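Long-range contacts in alpha,alpha-trehalose-phosphate synthase (UDP-forming) (Burkholderia multivorans, PDB 5UOF), which belongs to glycosyltransferase family 20 and adopts the GT-B fold, in which two Rossmann-like domains face each other across a cleft: residues Arg117-Leu122 / Leu143-His148; Gln305-Thr310 / Ile343-Arg348; Gly236-Ala241 / Asn448-Trp453; Gly391-Ser396 / Thr406-Val411. All blocks are in the same frame, centred on the assembly; numbering follows the deposited sequence. Where two conformers were deposited one is given.

Contact 1 of 4, residues Arg117-Leu122 / Leu143-His148. With EDO (1,2-ethanediol), chain I.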
loop_
_atom_site.group_PDB
_atom_site.type_symbol
_atom_site.label_atom_id
_atom_site.label_comp_id
_atom_site.label_asym_id
_atom_site.label_seq_id
_atom_site.Cartn_x
_atom_site.Cartn_y
_atom_site.Cartn_z
ATOM N N ARG A 117 -10.228 -22.569 10.552
ATOM C CA ARG A 117 -11.112 -23.639 11.008
ATOM C C ARG A 117 -12.161 -23.980 9.957
ATOM O O ARG A 117 -12.397 -25.158 9.662
ATOM C CB ARG A 117 -11.792 -23.257 12.325
ATOM C CG ARG A 117 -12.697 -24.385 12.860
ATOM C CD ARG A 117 -13.650 -23.910 13.956
ATOM N NE ARG A 117 -14.665 -22.992 13.437
ATOM C CZ ARG A 117 -15.754 -23.373 12.768
ATOM N NH1 ARG A 117 -15.982 -24.665 12.530
ATOM N NH2 ARG A 117 -16.621 -22.461 12.338
ATOM N N VAL A 118 -12.803 -22.964 9.373
ATOM C CA VAL A 118 -13.865 -23.263 8.416
ATOM C C VAL A 118 -13.289 -23.830 7.130
ATOM O O VAL A 118 -13.917 -24.686 6.492
ATOM C CB VAL A 118 -14.748 -22.033 8.146
ATOM C CG1 VAL A 118 -15.467 -21.630 9.419
ATOM C CG2 VAL A 118 -13.938 -20.876 7.563
ATOM N N ASN A 119 -12.091 -23.395 6.731
ATOM C CA ASN A 119 -11.455 -24.026 5.580
ATOM C C ASN A 119 -11.174 -25.499 5.860
ATOM O O ASN A 119 -11.480 -26.369 5.036
ATOM C CB ASN A 119 -10.174 -23.291 5.204
ATOM C CG ASN A 119 -10.416 -22.193 4.191
ATOM O OD1 ASN A 119 -10.316 -22.419 2.981
ATOM N ND2 ASN A 119 -10.746 -20.998 4.672
ATOM N N ALA A 120 -10.604 -25.799 7.032
ATOM C CA ALA A 120 -10.347 -27.187 7.396
ATOM C C ALA A 120 -11.642 -27.994 7.432
ATOM O O ALA A 120 -11.678 -29.145 6.979
ATOM C CB ALA A 120 -9.627 -27.249 8.748
ATOM N N MET A 121 -12.721 -27.394 7.944
ATOM C CA MET A 121 -14.016 -28.071 7.992
ATOM C C MET A 121 -14.506 -28.423 6.587
ATOM O O MET A 121 -14.905 -29.563 6.317
ATOM C CB MET A 121 -15.030 -27.183 8.719
ATOM C CG MET A 121 -16.416 -27.802 8.923
ATOM S SD MET A 121 -17.537 -27.535 7.514
ATOM C CE MET A 121 -17.733 -25.751 7.581
ATOM N N LEU A 122 -14.477 -27.452 5.678
ATOM C CA LEU A 122 -14.972 -27.693 4.327
ATOM C C LEU A 122 -14.086 -28.681 3.580
ATOM O O LEU A 122 -14.586 -29.499 2.799
ATOM C CB LEU A 122 -15.071 -26.372 3.573
ATOM C CG LEU A 122 -16.142 -25.411 4.088
ATOM C CD1 LEU A 122 -15.944 -24.033 3.475
ATOM C CD2 LEU A 122 -17.536 -25.964 3.766
ATOM N N LEU A 143 -11.005 -19.002 0.287
ATOM C CA LEU A 143 -10.620 -20.410 0.307
ATOM C C LEU A 143 -9.121 -20.586 0.121
ATOM O O LEU A 143 -8.667 -21.667 -0.250
ATOM C CB LEU A 143 -11.375 -21.178 -0.779
ATOM C CG LEU A 143 -12.875 -21.332 -0.573
ATOM C CD1 LEU A 143 -13.574 -21.697 -1.883
ATOM C CD2 LEU A 143 -13.128 -22.370 0.507
ATOM N N LEU A 144 -8.345 -19.529 0.327
ATOM C CA LEU A 144 -6.895 -19.639 0.182
ATOM C C LEU A 144 -6.270 -20.819 0.936
ATOM O O LEU A 144 -5.447 -21.531 0.336
ATOM C CB LEU A 144 -6.286 -18.288 0.577
ATOM C CG LEU A 144 -4.827 -18.075 0.214
ATOM C CD1 LEU A 144 -4.615 -16.615 -0.070
ATOM C CD2 LEU A 144 -3.956 -18.535 1.372
ATOM N N PRO A 145 -6.603 -21.105 2.199
ATOM C CA PRO A 145 -5.966 -22.235 2.893
ATOM C C PRO A 145 -6.488 -23.609 2.490
ATOM O O PRO A 145 -6.097 -24.606 3.109
ATOM C CB PRO A 145 -6.284 -21.963 4.377
ATOM C CG PRO A 145 -6.872 -20.589 4.443
ATOM C CD PRO A 145 -7.488 -20.353 3.104
ATOM N N PHE A 146 -7.332 -23.705 1.462
ATOM C CA PHE A 146 -8.070 -24.947 1.222
ATOM C C PHE A 146 -7.141 -26.092 0.813
ATOM O O PHE A 146 -7.285 -27.217 1.310
ATOM C CB PHE A 146 -9.146 -24.707 0.162
ATOM C CG PHE A 146 -10.211 -25.779 0.116
ATOM C CD1 PHE A 146 -11.293 -25.745 0.989
ATOM C CD2 PHE A 146 -10.148 -26.793 -0.823
ATOM C CE1 PHE A 146 -12.284 -26.718 0.935
ATOM C CE2 PHE A 146 -11.134 -27.762 -0.886
ATOM C CZ PHE A 146 -12.203 -27.723 -0.008
ATOM N N ALA A 147 -6.201 -25.842 -0.112
ATOM C CA ALA A 147 -5.267 -26.895 -0.511
ATOM C C ALA A 147 -4.431 -27.378 0.659
ATOM O O ALA A 147 -4.193 -28.580 0.798
ATOM C CB ALA A 147 -4.338 -26.423 -1.622
ATOM N N HIS A 148 -3.952 -26.459 1.498
ATOM C CA HIS A 148 -3.131 -26.878 2.628
ATOM C C HIS A 148 -3.913 -27.817 3.537
ATOM O O HIS A 148 -3.382 -28.836 3.997
ATOM C CB HIS A 148 -2.625 -25.646 3.389
ATOM C CG HIS A 148 -1.675 -25.985 4.492
ATOM N ND1 HIS A 148 -2.086 -26.179 5.793
ATOM C CD2 HIS A 148 -0.342 -26.218 4.478
ATOM C CE1 HIS A 148 -1.042 -26.488 6.539
ATOM N NE2 HIS A 148 0.028 -26.523 5.765
HETATM C C1 EDO I . -6.553 -24.581 6.793
HETATM O O1 EDO I . -7.041 -24.816 8.112
HETATM C C2 EDO I . -5.052 -24.803 6.762
HETATM O O2 EDO I . -4.748 -26.201 6.841
#

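Contact 2 of 4, residues Gln305-Thr310 / Ile343-Arg348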
loop_
_atom_site.group_PDB
_atom_site.type_symbol
_atom_site.label_atom_id
_atom_site.label_comp_id
_atom_site.label_asym_id
_atom_site.label_seq_id
_atom_site.Cartn_x
_atom_site.Cartn_y
_atom_site.Cartn_z
ATOM N N GLN A 305 -25.067 6.330 -12.481
ATOM C CA GLN A 305 -24.317 5.422 -11.613
ATOM C C GLN A 305 -25.285 4.384 -11.066
ATOM O O GLN A 305 -26.210 4.724 -10.321
ATOM C CB GLN A 305 -23.638 6.171 -10.467
ATOM C CG GLN A 305 -22.965 5.234 -9.453
ATOM C CD GLN A 305 -21.709 4.606 -10.004
ATOM O OE1 GLN A 305 -20.784 5.314 -10.395
ATOM N NE2 GLN A 305 -21.669 3.270 -10.048
ATOM N N ILE A 306 -25.074 3.126 -11.441
ATOM C CA ILE A 306 -25.856 2.015 -10.930
ATOM C C ILE A 306 -25.002 1.304 -9.896
ATOM O O ILE A 306 -23.812 1.063 -10.126
ATOM C CB ILE A 306 -26.283 1.066 -12.062
ATOM C CG1 ILE A 306 -27.265 1.793 -12.988
ATOM C CG2 ILE A 306 -26.908 -0.224 -11.497
ATOM C CD1 ILE A 306 -27.474 1.101 -14.319
ATOM N N ALA A 307 -25.598 1.006 -8.748
ATOM C CA ALA A 307 -24.916 0.304 -7.662
ATOM C C ALA A 307 -25.835 -0.817 -7.203
ATOM O O ALA A 307 -26.773 -0.578 -6.422
ATOM C CB ALA A 307 -24.565 1.242 -6.512
ATOM N N PRO A 308 -25.634 -2.031 -7.699
ATOM C CA PRO A 308 -26.440 -3.158 -7.250
ATOM C C PRO A 308 -26.302 -3.322 -5.749
ATOM O O PRO A 308 -25.178 -3.405 -5.237
ATOM C CB PRO A 308 -25.833 -4.354 -8.003
ATOM C CG PRO A 308 -25.075 -3.746 -9.155
ATOM C CD PRO A 308 -24.600 -2.417 -8.674
ATOM N N PRO A 309 -27.407 -3.322 -5.009
ATOM C CA PRO A 309 -27.309 -3.388 -3.544
ATOM C C PRO A 309 -26.614 -4.663 -3.081
ATOM O O PRO A 309 -26.817 -5.744 -3.636
ATOM C CB PRO A 309 -28.772 -3.351 -3.091
ATOM C CG PRO A 309 -29.500 -2.682 -4.223
ATOM C CD PRO A 309 -28.799 -3.156 -5.462
ATOM N N THR A 310 -25.752 -4.510 -2.070
ATOM C CA THR A 310 -25.090 -5.625 -1.389
ATOM C C THR A 310 -25.179 -5.353 0.113
ATOM O O THR A 310 -24.173 -5.062 0.765
ATOM C CB THR A 310 -23.629 -5.790 -1.834
ATOM O OG1 THR A 310 -22.920 -4.562 -1.618
ATOM C CG2 THR A 310 -23.535 -6.184 -3.304
ATOM N N ILE A 343 -26.520 13.809 -12.078
ATOM C CA ILE A 343 -26.109 12.475 -11.645
ATOM C C ILE A 343 -27.358 11.710 -11.236
ATOM O O ILE A 343 -28.016 12.060 -10.245
ATOM C CB ILE A 343 -25.097 12.507 -10.493
ATOM C CG1 ILE A 343 -23.805 13.194 -10.931
ATOM C CG2 ILE A 343 -24.778 11.066 -10.042
ATOM C CD1 ILE A 343 -22.741 13.238 -9.812
ATOM N N GLN A 344 -27.691 10.675 -12.003
ATOM C CA GLN A 344 -28.710 9.711 -11.596
ATOM C C GLN A 344 -28.010 8.584 -10.854
ATOM O O GLN A 344 -27.206 7.858 -11.443
ATOM C CB GLN A 344 -29.468 9.167 -12.803
ATOM C CG GLN A 344 -30.165 10.248 -13.591
ATOM C CD GLN A 344 -30.774 9.713 -14.873
ATOM O OE1 GLN A 344 -30.481 10.212 -15.969
ATOM N NE2 GLN A 344 -31.623 8.696 -14.744
ATOM N N TYR A 345 -28.300 8.446 -9.565
ATOM C CA TYR A 345 -27.622 7.478 -8.716
ATOM C C TYR A 345 -28.665 6.465 -8.263
ATOM O O TYR A 345 -29.578 6.797 -7.494
ATOM C CB TYR A 345 -26.928 8.176 -7.542
ATOM C CG TYR A 345 -26.413 7.236 -6.496
ATOM C CD1 TYR A 345 -25.817 6.033 -6.846
ATOM C CD2 TYR A 345 -26.533 7.547 -5.149
ATOM C CE1 TYR A 345 -25.364 5.162 -5.882
ATOM C CE2 TYR A 345 -26.080 6.684 -4.182
ATOM C CZ TYR A 345 -25.496 5.500 -4.557
ATOM O OH TYR A 345 -25.056 4.643 -3.592
ATOM N N LEU A 346 -28.536 5.235 -8.766
ATOM C CA LEU A 346 -29.582 4.219 -8.690
ATOM C C LEU A 346 -29.059 3.037 -7.889
ATOM O O LEU A 346 -28.190 2.299 -8.364
ATOM C CB LEU A 346 -29.994 3.782 -10.097
ATOM C CG LEU A 346 -30.664 4.908 -10.891
ATOM C CD1 LEU A 346 -30.681 4.595 -12.386
ATOM C CD2 LEU A 346 -32.078 5.122 -10.357
ATOM N N ASN A 347 -29.609 2.854 -6.687
ATOM C CA ASN A 347 -29.251 1.741 -5.808
ATOM C C ASN A 347 -30.168 0.560 -6.128
ATOM O O ASN A 347 -31.019 0.154 -5.335
ATOM C CB ASN A 347 -29.376 2.162 -4.348
ATOM C CG ASN A 347 -28.377 3.228 -3.964
ATOM O OD1 ASN A 347 -28.738 4.377 -3.687
ATOM N ND2 ASN A 347 -27.108 2.854 -3.942
ATOM N N ARG A 348 -29.984 0.020 -7.335
ATOM C CA ARG A 348 -30.938 -0.893 -7.944
ATOM C C ARG A 348 -30.212 -1.993 -8.705
ATOM O O ARG A 348 -29.121 -1.789 -9.247
ATOM C CB ARG A 348 -31.868 -0.179 -8.948
ATOM C CG ARG A 348 -32.518 1.090 -8.446
ATOM C CD ARG A 348 -33.753 0.785 -7.618
ATOM N NE ARG A 348 -34.328 1.998 -7.046
ATOM C CZ ARG A 348 -34.229 2.337 -5.764
ATOM N NH1 ARG A 348 -33.587 1.548 -4.909
ATOM N NH2 ARG A 348 -34.772 3.469 -5.334
HETATM O O HOH W 1 -26.777 0.211 -3.831
#

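Contact 3 of 4, residues Gly236-Ala241 / Asn448-Trp453. With EDO (1,2-ethanediol), chain G.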
loop_
_atom_site.group_PDB
_atom_site.type_symbol
_atom_site.label_atom_id
_atom_site.label_comp_id
_atom_site.label_asym_id
_atom_site.label_seq_id
_atom_site.Cartn_x
_atom_site.Cartn_y
_atom_site.Cartn_z
ATOM N N GLY A 236 -11.601 -13.116 -19.024
ATOM C CA GLY A 236 -12.258 -12.354 -20.056
ATOM C C GLY A 236 -13.755 -12.579 -20.087
ATOM O O GLY A 236 -14.367 -13.063 -19.122
ATOM N N VAL A 237 -14.359 -12.226 -21.221
ATOM C CA VAL A 237 -15.799 -12.341 -21.422
ATOM C C VAL A 237 -16.031 -13.013 -22.768
ATOM O O VAL A 237 -15.078 -13.456 -23.419
ATOM C CB VAL A 237 -16.491 -10.967 -21.370
ATOM C CG1 VAL A 237 -16.243 -10.298 -20.022
ATOM C CG2 VAL A 237 -15.996 -10.079 -22.516
ATOM N N TYR A 238 -17.289 -13.117 -23.192
ATOM C CA TYR A 238 -17.594 -13.540 -24.559
ATOM C C TYR A 238 -18.123 -12.326 -25.306
ATOM O O TYR A 238 -19.330 -12.048 -25.280
ATOM C CB TYR A 238 -18.606 -14.691 -24.588
ATOM C CG TYR A 238 -18.037 -16.008 -24.095
ATOM C CD1 TYR A 238 -17.011 -16.643 -24.783
ATOM C CD2 TYR A 238 -18.551 -16.630 -22.966
ATOM C CE1 TYR A 238 -16.493 -17.860 -24.348
ATOM C CE2 TYR A 238 -18.041 -17.840 -22.524
ATOM C CZ TYR A 238 -17.014 -18.453 -23.220
ATOM O OH TYR A 238 -16.503 -19.669 -22.796
ATOM N N PRO A 239 -17.256 -11.556 -25.969
ATOM C CA PRO A 239 -17.683 -10.233 -26.443
ATOM C C PRO A 239 -18.752 -10.285 -27.516
ATOM O O PRO A 239 -19.637 -9.421 -27.522
ATOM C CB PRO A 239 -16.376 -9.600 -26.955
ATOM C CG PRO A 239 -15.461 -10.752 -27.212
ATOM C CD PRO A 239 -15.830 -11.814 -26.220
ATOM N N ASP A 240 -18.708 -11.273 -28.418
ATOM C CA ASP A 240 -19.739 -11.357 -29.449
ATOM C C ASP A 240 -21.098 -11.684 -28.836
ATOM O O ASP A 240 -22.129 -11.161 -29.276
ATOM C CB ASP A 240 -19.349 -12.391 -30.506
ATOM C CG ASP A 240 -18.048 -12.036 -31.230
ATOM O OD1 ASP A 240 -17.623 -10.860 -31.184
ATOM O OD2 ASP A 240 -17.454 -12.939 -31.860
ATOM N N ALA A 241 -21.114 -12.519 -27.794
ATOM C CA ALA A 241 -22.366 -12.845 -27.119
ATOM C C ALA A 241 -22.941 -11.634 -26.396
ATOM O O ALA A 241 -24.161 -11.427 -26.401
ATOM C CB ALA A 241 -22.149 -14.002 -26.142
ATOM N N ASN A 448 -8.572 -13.049 -25.907
ATOM C CA ASN A 448 -8.543 -13.587 -24.551
ATOM C C ASN A 448 -9.980 -13.658 -24.038
ATOM O O ASN A 448 -10.346 -13.040 -23.037
ATOM C CB ASN A 448 -7.672 -12.733 -23.628
ATOM C CG ASN A 448 -7.650 -13.266 -22.222
ATOM O OD1 ASN A 448 -7.701 -14.480 -22.026
ATOM N ND2 ASN A 448 -7.624 -12.370 -21.228
ATOM N N ASP A 449 -10.824 -14.408 -24.744
ATOM C CA ASP A 449 -12.191 -14.543 -24.269
ATOM C C ASP A 449 -12.231 -15.536 -23.103
ATOM O O ASP A 449 -11.223 -16.142 -22.736
ATOM C CB ASP A 449 -13.148 -14.902 -25.423
ATOM C CG ASP A 449 -13.056 -16.359 -25.899
ATOM O OD1 ASP A 449 -12.519 -17.240 -25.214
ATOM O OD2 ASP A 449 -13.568 -16.630 -27.006
ATOM N N LEU A 450 -13.405 -15.654 -22.485
ATOM C CA LEU A 450 -13.517 -16.401 -21.233
ATOM C C LEU A 450 -13.036 -17.844 -21.374
ATOM O O LEU A 450 -12.585 -18.448 -20.387
ATOM C CB LEU A 450 -14.965 -16.360 -20.743
ATOM C CG LEU A 450 -15.314 -17.050 -19.420
ATOM C CD1 LEU A 450 -14.383 -16.575 -18.295
ATOM C CD2 LEU A 450 -16.763 -16.731 -19.051
ATOM N N SER A 451 -13.115 -18.420 -22.584
ATOM C CA SER A 451 -12.655 -19.792 -22.748
ATOM C C SER A 451 -11.146 -19.916 -22.579
ATOM O O SER A 451 -10.659 -21.002 -22.243
ATOM C CB SER A 451 -13.073 -20.342 -24.117
ATOM O OG SER A 451 -12.230 -19.851 -25.141
ATOM N N VAL A 452 -10.391 -18.832 -22.787
ATOM C CA VAL A 452 -8.944 -18.900 -22.609
ATOM C C VAL A 452 -8.601 -19.135 -21.140
ATOM O O VAL A 452 -7.777 -19.994 -20.815
ATOM C CB VAL A 452 -8.269 -17.633 -23.165
ATOM C CG1 VAL A 452 -6.753 -17.684 -22.942
ATOM C CG2 VAL A 452 -8.599 -17.492 -24.661
ATOM N N TRP A 453 -9.241 -18.391 -20.235
ATOM C CA TRP A 453 -9.060 -18.622 -18.800
ATOM C C TRP A 453 -9.346 -20.069 -18.438
ATOM O O TRP A 453 -8.519 -20.757 -17.827
ATOM C CB TRP A 453 -9.983 -17.681 -18.023
ATOM C CG TRP A 453 -10.019 -17.837 -16.532
ATOM C CD1 TRP A 453 -9.076 -17.414 -15.634
ATOM C CD2 TRP A 453 -11.094 -18.385 -15.755
ATOM N NE1 TRP A 453 -9.485 -17.701 -14.349
ATOM C CE2 TRP A 453 -10.729 -18.271 -14.397
ATOM C CE3 TRP A 453 -12.330 -18.957 -16.077
ATOM C CZ2 TRP A 453 -11.547 -18.719 -13.366
ATOM C CZ3 TRP A 453 -13.143 -19.393 -15.053
ATOM C CH2 TRP A 453 -12.747 -19.279 -13.712
HETATM C C1 EDO G . -10.138 -18.186 -27.956
HETATM O O1 EDO G . -11.548 -18.078 -28.205
HETATM C C2 EDO G . -9.481 -16.810 -28.051
HETATM O O2 EDO G . -10.116 -15.886 -27.152
HETATM O O HOH W 2 -10.223 -15.346 -20.299
HETATM O O HOH W 3 -12.746 -11.021 -23.364
#

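Contact 4 of 4, residues Gly391-Ser396 / Thr406-Val411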
loop_
_atom_site.group_PDB
_atom_site.type_symbol
_atom_site.label_atom_id
_atom_site.label_comp_id
_atom_site.label_asym_id
_atom_site.label_seq_id
_atom_site.Cartn_x
_atom_site.Cartn_y
_atom_site.Cartn_z
ATOM N N GLY A 391 -18.779 3.733 -28.024
ATOM C CA GLY A 391 -18.438 4.550 -26.872
ATOM C C GLY A 391 -16.969 4.452 -26.501
ATOM O O GLY A 391 -16.226 3.602 -26.996
ATOM N N VAL A 392 -16.551 5.358 -25.606
ATOM C CA VAL A 392 -15.169 5.462 -25.150
ATOM C C VAL A 392 -15.094 4.970 -23.715
ATOM O O VAL A 392 -15.909 5.371 -22.876
ATOM C CB VAL A 392 -14.659 6.910 -25.221
ATOM C CG1 VAL A 392 -13.239 7.002 -24.639
ATOM C CG2 VAL A 392 -14.711 7.422 -26.652
ATOM N N LEU A 393 -14.117 4.111 -23.434
ATOM C CA LEU A 393 -13.909 3.609 -22.082
ATOM C C LEU A 393 -12.870 4.470 -21.382
ATOM O O LEU A 393 -11.743 4.604 -21.871
ATOM C CB LEU A 393 -13.449 2.155 -22.107
ATOM C CG LEU A 393 -13.040 1.533 -20.763
ATOM C CD1 LEU A 393 -14.245 1.417 -19.848
ATOM C CD2 LEU A 393 -12.419 0.173 -21.007
ATOM N N VAL A 394 -13.247 5.029 -20.233
ATOM C CA VAL A 394 -12.322 5.715 -19.335
ATOM C C VAL A 394 -12.039 4.747 -18.199
ATOM O O VAL A 394 -12.966 4.336 -17.492
ATOM C CB VAL A 394 -12.916 7.026 -18.804
ATOM C CG1 VAL A 394 -11.970 7.659 -17.799
ATOM C CG2 VAL A 394 -13.165 8.002 -19.962
ATOM N N LEU A 395 -10.772 4.366 -18.033
ATOM C CA LEU A 395 -10.422 3.188 -17.235
ATOM C C LEU A 395 -9.295 3.514 -16.271
ATOM O O LEU A 395 -8.289 4.102 -16.672
ATOM C CB LEU A 395 -9.997 2.025 -18.142
ATOM C CG LEU A 395 -9.604 0.708 -17.459
ATOM C CD1 LEU A 395 -10.759 0.157 -16.667
ATOM C CD2 LEU A 395 -9.156 -0.325 -18.494
ATOM N N SER A 396 -9.445 3.088 -15.013
ATOM C CA SER A 396 -8.388 3.256 -14.020
ATOM C C SER A 396 -7.178 2.389 -14.342
ATOM O O SER A 396 -7.312 1.200 -14.645
ATOM C CB SER A 396 -8.909 2.867 -12.636
ATOM O OG SER A 396 -7.834 2.737 -11.710
ATOM N N THR A 406 -5.857 -1.478 -23.981
ATOM C CA THR A 406 -4.938 -0.390 -24.286
ATOM C C THR A 406 -5.599 0.737 -25.065
ATOM O O THR A 406 -5.009 1.822 -25.166
ATOM C CB THR A 406 -3.737 -0.931 -25.065
ATOM O OG1 THR A 406 -4.195 -1.624 -26.231
ATOM C CG2 THR A 406 -2.928 -1.896 -24.183
ATOM N N GLY A 407 -6.799 0.516 -25.603
ATOM C CA GLY A 407 -7.541 1.577 -26.268
ATOM C C GLY A 407 -8.376 2.431 -25.338
ATOM O O GLY A 407 -8.967 3.419 -25.776
ATOM N N ALA A 408 -8.470 2.062 -24.062
ATOM C CA ALA A 408 -9.133 2.931 -23.101
ATOM C C ALA A 408 -8.333 4.207 -22.903
ATOM O O ALA A 408 -7.124 4.247 -23.135
ATOM C CB ALA A 408 -9.295 2.229 -21.748
ATOM N N LEU A 409 -9.035 5.264 -22.503
ATOM C CA LEU A 409 -8.384 6.429 -21.908
ATOM C C LEU A 409 -8.053 6.026 -20.484
ATOM O O LEU A 409 -8.942 5.945 -19.634
ATOM C CB LEU A 409 -9.291 7.655 -21.958
ATOM C CG LEU A 409 -9.550 8.298 -23.327
ATOM C CD1 LEU A 409 -10.448 9.531 -23.176
ATOM C CD2 LEU A 409 -8.226 8.703 -24.015
ATOM N N LEU A 410 -6.775 5.745 -20.225
ATOM C CA LEU A 410 -6.338 5.298 -18.904
ATOM C C LEU A 410 -6.095 6.495 -18.000
ATOM O O LEU A 410 -5.445 7.463 -18.408
ATOM C CB LEU A 410 -5.060 4.473 -19.014
ATOM C CG LEU A 410 -5.247 3.208 -19.848
ATOM C CD1 LEU A 410 -3.900 2.644 -20.279
ATOM C CD2 LEU A 410 -6.055 2.172 -19.051
ATOM N N VAL A 411 -6.585 6.418 -16.761
ATOM C CA VAL A 411 -6.443 7.534 -15.832
ATOM C C VAL A 411 -6.034 7.032 -14.452
ATOM O O VAL A 411 -6.235 5.870 -14.083
ATOM C CB VAL A 411 -7.733 8.368 -15.714
ATOM C CG1 VAL A 411 -8.087 8.973 -17.063
ATOM C CG2 VAL A 411 -8.877 7.507 -15.196
HETATM O O HOH W 4 -12.046 3.581 -25.687
#

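Contact 1 of 4, residues Arg117-Leu122 / Leu143-His148
In the N-terminal Rossmann-like domain, Asn119 of helix 109-127 packs against Pro145 and the turn that opens helix 146-152. Leu143 to Phe146 form a type I beta turn, closed by the bond from Phe146 N to Leu143 O (3.0 Å), and Pro145 takes the N-cap position. The Asn119 side chain reaches over this turn and crosses the proline ring at about a right angle. Its OD1 touches two carbons of the turn, with Leu143 CA at 3.4 Å and Pro145 CD at 3.5 Å. The other end of the amide is held from outside the two segments: ND2 donates to the carbonyl oxygens of Tyr115 and His142, which fixes the rotation of the group and keeps OD1 directed at the turn.

Phe146 has its CG anti to the backbone N (chi1 -163°), a setting that carries the ring back to helix 109-127. Its CE1 then meets Leu122 CB edge-on at 3.9 Å, while Asn119 OD1 lies near the ring plane at another part of the rim. Leu122 CD1 and Leu143 CD2, 4.4 Å apart, extend the apolar contact, and Tyr85 of helix 79-86 covers both leucines.

A 1,2-ethanediol, probably from the crystallisation liquor, lies between Ala120 CB and Pro145 CB and also bonds to Leu116 O. Its O2 makes a nearly straight hydrogen bond with His148 ND1 (2.9 Å, 171°). The arrangement is the packing of the helices that precede and follow strand 135-139 in sequence, as found in Rossmann-like alpha/beta domains.

Contact 2 of 4, residues Gln305-Thr310 / Ile343-Arg348
With chi1 near 180° in both Gln305 (174°) and Tyr345 (170°), the two side chains leave the same face of the sheet and run side by side, Gln305 CG 3.9 Å from Tyr345 CD1. A bend at chi2 then takes the glutamine amide away from the ring, toward its partners Ser270 and Asp272, and its plane ends up 71° from that of the tyrosine. Ala307 CB meets the edge of the same ring, 4.0 Å from CE1.

The backbones pair as parallel strands, edge strand 343-346 and its inner neighbour 301-306, at one margin of the six-stranded sheet of the C-terminal domain. Gln305 uses both its polar backbone atoms, N donating to Gln344 O (2.8 Å) and O accepting from Leu346 N (2.8 Å). Ala307 N follows, bonded to Leu346 O at 2.9 Å. That carbonyl also receives a weak bond from Arg348 N, which closes an inverse gamma turn centred on Asn347, just past the end of the strand. Ile306 and Leu346 share the opposite face, where their side chains touch only loosely, and Ile306 CG2 reaches on to Arg348 O.

Helix 314-335 connects the two strands, giving a beta-alpha-beta crossover, and lies against Tyr345 and Asn347. Beyond the last strand pair, Asn347 ND2 donates to Tyr345 OH in the plane of its amide (2.7 Å) and to a water (2.7 Å), which in turn donates to Ala307 O (2.7 Å). With both its protons committed, the amide is fixed in rotation, and it carries the hydrogen bonding between the two segments past the point where the strands stop.

Contact 3 of 4, residues Gly236-Ala241 / Asn448-Trp453
Asn448 O lies against the backbone of Gly236, 3.6 Å from its CA, while Asn448 ND2 turns to Glu404 and to Pro234 O. Asp449 follows as N-cap of helix 450-472. Its chi1 of 75° folds the carboxylate back over the helix start, where OD1 accepts the capping bond from Ser451 N (2.9 Å), above the carboxylate plane. A 1,2-ethanediol bonds to Asp449 N and OD2. Leu450 makes the direct hydrogen bond between the segments, from its N to Val237 O at 2.9 Å, approaching from 49° above the carbonyl plane. Its CB sits over one face of the Tyr238 ring, 4.0 Å from the centroid, a CH-pi contact. Ser451 N comes within 3.6 Å of Tyr238 OH, a hydroxyl that bonds to Arg454. Trp453 N shares a water with Gly236 N, which donates to it at 2.9 Å.

The site lies where the GT-B chain passes between its domains. Pro239 packs on helices 376-384 and 431-447 of the C-terminal domain, whereas Leu450 faces helix 32-43 and Trp453 meets Phe162 edge-to-face on strand 159-162 of the N-terminal sheet.

Contact 4 of 4, residues Gly391-Ser396 / Thr406-Val411
Leu395 O is gripped from the neighbouring strand by Val411 N, a hydrogen bond of 2.9 Å, and by a CA-H...O contact from Leu410 CA at 3.2 Å. The two strands, 392-396 and 409-411, run parallel at one margin of the six-stranded Rossmann-like sheet of the C-terminal domain, their directions 25° apart. The same pattern recurs one step back: Leu409 O accepts from Leu395 N (2.9 Å) with Val394 CA beside it, and Leu409 N donates to Leu393 O (2.9 Å).

One face carries Val392, Val394, Leu409 and Val411, whose methyl groups touch, Leu409 CD1 against Val392 CG1 and Val411 CG2 against Val394 CG1. Helix 416-428 covers this face. On the other, Ala408 CB enters between Leu393 and Leu395, 3.7 Å from Leu395 CB. There Leu395 lies alongside Leu410, their CD2 methyls 4.0 Å apart, and helix 376-384 packs against the two leucines of strand 392-396.

The polar groups at the ends are also held. Ser396 OG bonds to Pro369 O and Phe398 N, and Gly391 N donates to Gln385, a residue of the sodium site. Before the strand pairing begins, a water joins the segments, accepting from Leu393 N at 3.1 Å and donating to Gly407 O at 3.1 Å.

How the contacts relate
Contacts 2 and 4 belong to the same parallel sheet and pair its two outermost strands with their inner neighbours, their centres about 22 Å apart. Both rely on backbone hydrogen bonds, but contact 4 is buried and lined by aliphatic side chains, whereas contact 2 is only partly buried and adds amide, hydroxyl and water bonds. Contact 1, also buried, lies in the other domain and joins a helix to the turn and first residues of the next through carbon contacts around one amide. Contact 3 falls between these patterns, with one direct backbone bond, water bridges and a helix cap. By joining distant parts of the sequence, it closes a loop of chain within which contacts 2 and 4 are nested.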